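Local coordinates for cerato-platanin-like protein (Moniliophthora perniciosa, PDB 3SUK), which is a secreted fungal protein of the cerato-platanin family with a double-psi beta-barrel fold, whose precise function is not established, at residues N10-A15 with V81-A86. Residues are numbered along the deposited sequence; the frame is centred on the assembly and turned at random.
Sequences NTYDNA and VAIDHA
Two first torsions bring Tyr12 and Asp84 together: the tyrosine CG lies anti to its carbonyl carbon (chi1 -49°), setting the ring of this 3-10 turn residue beside the backbone N so that its OH reaches Asp84, at the corner after Ile83, while the aspartate CG lies anti to its amide nitrogen (chi1 -162°) and brings the carboxylate to meet the phenol. The hydroxyl OH of Tyr12 donates a short hydrogen bond to OD2 of Asp84, 2.6 Å long. OD2 lies at the ring edge, in the ring plane, and is met on its anti side by a hydroxyl tilted out of the carboxylate plane; the two planes stand almost perpendicular, 86° apart. The other oxygen is held as well. OD1 of Asp84 receives the backbone N of His85 at 2.9 Å, from above the carboxylate plane, and also the amide of Ala23, so both oxygens are engaged and the rotation of the group is fixed. Nearer the CB end of the ring the contact turns apolar: CD1 of Ile83 approaches CD1 of Tyr12 obliquely at 4.4 Å, a looser touch beside the polar one. The nearest CA atoms, those of Tyr12 and Ile83, are 9.8 Å apart, so side chains alone make the contact. Within the same 3-10 turn, ND2 of Asn10 bonds to OD2 of Asp13 at 3.1 Å, and the Asp13 carboxylate also accepts the amides of Gln94 and Ala95 at the start of helix 94-101. The Tyr12-Asp84 hydrogen bond joins the loop following strand 4-8 to the corner at Asp84, where the chain leaves strand 74-83, with Tyr12 packed on Ile47 and Ala49 of strand 47-50 and Asp84 also touching Ala49, within the double-psi beta-barrel.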
ATOM      1  N   ASN A  10       8.377   7.342  -1.782  1.00  7.93           N
ATOM      2  CA  ASN A  10       7.772   8.505  -2.409  1.00  8.54           C
ATOM      3  C   ASN A  10       7.325   8.285  -3.859  1.00  8.13           C
ATOM      4  O   ASN A  10       6.622   9.066  -4.370  1.00 10.17           O
ATOM      5  CB  ASN A  10       8.708   9.718  -2.332  1.00  9.23           C
ATOM      6  CG  ASN A  10       8.957  10.189  -0.915  1.00  8.65           C
ATOM      7  OD1 ASN A  10      10.084  10.249  -0.493  1.00  9.64           O
ATOM      8  ND2 ASN A  10       7.916  10.494  -0.195  1.00 10.08           N
ATOM      9  N   THR A  11       7.721   7.189  -4.478  1.00  9.44           N
ATOM     10  CA  THR A  11       7.239   6.803  -5.812  1.00 10.72           C
ATOM     11  C   THR A  11       5.710   6.839  -5.743  1.00 10.61           C
ATOM     12  O   THR A  11       5.074   7.397  -6.578  1.00 11.64           O
ATOM     13  CB  THR A  11       7.698   5.324  -6.094  1.00 14.00           C
ATOM     14  OG1 THR A  11       9.110   5.305  -6.299  1.00 20.48           O
ATOM     15  CG2 THR A  11       7.036   4.791  -7.303  1.00 19.17           C
ATOM     16  N   TYR A  12       5.120   6.312  -4.681  1.00  9.86           N
ATOM     17  CA  TYR A  12       3.657   6.191  -4.570  1.00  8.84           C
ATOM     18  C   TYR A  12       2.894   7.456  -4.204  1.00 10.51           C
ATOM     19  O   TYR A  12       1.713   7.459  -4.249  1.00 12.60           O
ATOM     20  CB  TYR A  12       3.290   5.025  -3.614  1.00  9.21           C
ATOM     21  CG  TYR A  12       4.033   3.740  -3.951  1.00  8.95           C
ATOM     22  CD1 TYR A  12       3.934   3.154  -5.208  1.00 11.47           C
ATOM     23  CD2 TYR A  12       4.865   3.140  -3.029  1.00  8.12           C
ATOM     24  CE1 TYR A  12       4.635   1.989  -5.513  1.00 11.32           C
ATOM     25  CE2 TYR A  12       5.569   2.015  -3.340  1.00 10.18           C
ATOM     26  CZ  TYR A  12       5.476   1.444  -4.571  1.00 10.34           C
ATOM     27  OH  TYR A  12       6.176   0.309  -4.882  1.00 11.17           O
ATOM     28  N   ASP A  13       3.620   8.481  -3.804  1.00  9.48           N
ATOM     29  CA  ASP A  13       3.026   9.762  -3.393  1.00 12.79           C
ATOM     30  C   ASP A  13       2.526  10.567  -4.559  1.00 13.76           C
ATOM     31  O   ASP A  13       1.786  11.480  -4.393  1.00 15.40           O
ATOM     32  CB  ASP A  13       3.995  10.595  -2.555  1.00  9.67           C
ATOM     33  CG  ASP A  13       4.051  10.109  -1.155  1.00  8.44           C
ATOM     34  OD1 ASP A  13       3.057  10.321  -0.465  1.00 10.98           O
ATOM     35  OD2 ASP A  13       5.019   9.504  -0.810  1.00  9.74           O
ATOM     36  N   ASN A  14       2.949  10.165  -5.729  1.00 11.23           N
ATOM     37  CA  ASN A  14       2.664  10.916  -6.946  1.00 13.56           C
ATOM     38  C   ASN A  14       1.472  10.296  -7.713  1.00 12.65           C
ATOM     39  O   ASN A  14       1.584   9.264  -8.312  1.00 15.22           O
ATOM     40  CB  ASN A  14       3.987  11.007  -7.786  1.00 15.33           C
ATOM     41  CG  ASN A  14       5.181  11.740  -7.015  1.00 14.13           C
ATOM     42  OD1 ASN A  14       5.166  12.943  -6.840  1.00 17.16           O
ATOM     43  ND2 ASN A  14       6.158  10.987  -6.569  1.00 12.75           N
ATOM     44  N   ALA A  15       0.346  11.008  -7.717  1.00 12.99           N
ATOM     45  CA  ALA A  15      -0.926  10.536  -8.296  1.00 12.89           C
ATOM     46  C   ALA A  15      -0.836  10.174  -9.763  1.00 15.31           C
ATOM     47  O   ALA A  15      -1.542   9.328 -10.232  1.00 15.93           O
ATOM     48  CB  ALA A  15      -2.038  11.583  -8.130  1.00 15.05           C
ATOM     49  N   VAL A  81      -4.350  -0.418  -0.635  1.00  7.72           N
ATOM     50  CA  VAL A  81      -4.261  -1.371  -1.746  1.00  7.12           C
ATOM     51  C   VAL A  81      -2.814  -1.617  -2.105  1.00  5.64           C
ATOM     52  O   VAL A  81      -2.092  -0.725  -2.333  1.00  7.12           O
ATOM     53  CB  VAL A  81      -5.027  -0.864  -3.022  1.00  6.55           C
ATOM     54  CG1 VAL A  81      -4.854  -1.846  -4.216  1.00  8.81           C
ATOM     55  CG2 VAL A  81      -6.544  -0.692  -2.684  1.00  8.68           C
ATOM     56  N   ALA A  82      -2.480  -2.879  -2.202  1.00  6.46           N
ATOM     57  CA  ALA A  82      -1.152  -3.282  -2.641  1.00  7.17           C
ATOM     58  C   ALA A  82      -1.102  -3.453  -4.152  1.00  7.40           C
ATOM     59  O   ALA A  82      -1.882  -4.126  -4.700  1.00  7.73           O
ATOM     60  CB  ALA A  82      -0.729  -4.552  -1.893  1.00  9.15           C
ATOM     61  N   ILE A  83      -0.164  -2.746  -4.748  1.00  8.45           N
ATOM     62  CA  ILE A  83      -0.007  -2.705  -6.203  1.00  9.55           C
ATOM     63  C   ILE A  83       1.378  -3.082  -6.766  1.00  9.34           C
ATOM     64  O   ILE A  83       1.614  -2.930  -7.931  1.00 10.04           O
ATOM     65  CB  ILE A  83      -0.381  -1.285  -6.711  1.00  9.89           C
ATOM     66  CG1 ILE A  83       0.643  -0.224  -6.272  1.00 10.78           C
ATOM     67  CG2 ILE A  83      -1.807  -0.925  -6.248  1.00  8.88           C
ATOM     68  CD1 ILE A  83       0.501   1.117  -6.949  1.00 14.89           C
ATOM     69  N   ASP A  84       2.299  -3.467  -5.897  1.00  7.99           N
ATOM     70  CA  ASP A  84       3.690  -3.651  -6.324  1.00  8.95           C
ATOM     71  C   ASP A  84       4.332  -4.634  -5.350  1.00  8.30           C
ATOM     72  O   ASP A  84       3.791  -4.882  -4.315  1.00  9.26           O
ATOM     73  CB  ASP A  84       4.393  -2.284  -6.319  1.00  8.75           C
ATOM     74  CG  ASP A  84       5.693  -2.222  -7.143  1.00  8.84           C
ATOM     75  OD1 ASP A  84       6.017  -3.181  -7.804  1.00  9.99           O
ATOM     76  OD2 ASP A  84       6.308  -1.158  -7.034  1.00 10.65           O
ATOM     77  N   HIS A  85       5.470  -5.172  -5.742  1.00  9.06           N
ATOM     78  CA  HIS A  85       6.296  -6.036  -4.905  1.00  8.10           C
ATOM     79  C   HIS A  85       7.168  -5.224  -3.942  1.00  8.99           C
ATOM     80  O   HIS A  85       7.764  -4.328  -4.346  1.00 10.80           O
ATOM     81  CB  HIS A  85       7.204  -6.901  -5.819  1.00 10.90           C
ATOM     82  CG  HIS A  85       8.289  -7.638  -5.075  1.00  9.11           C
ATOM     83  ND1 HIS A  85       8.042  -8.737  -4.295  1.00 11.19           N
ATOM     84  CD2 HIS A  85       9.609  -7.392  -4.959  1.00 14.65           C
ATOM     85  CE1 HIS A  85       9.168  -9.162  -3.759  1.00 13.85           C
ATOM     86  NE2 HIS A  85      10.132  -8.367  -4.157  1.00 13.61           N
ATOM     87  N   ALA A  86       7.239  -5.668  -2.689  1.00  9.76           N
ATOM     88  CA  ALA A  86       8.199  -5.168  -1.700  1.00  9.20           C
ATOM     89  C   ALA A  86       9.016  -6.366  -1.248  1.00 10.00           C
ATOM     90  O   ALA A  86       8.558  -7.462  -1.252  1.00  9.95           O
ATOM     91  CB  ALA A  86       7.467  -4.584  -0.519  1.00  9.13           C
TER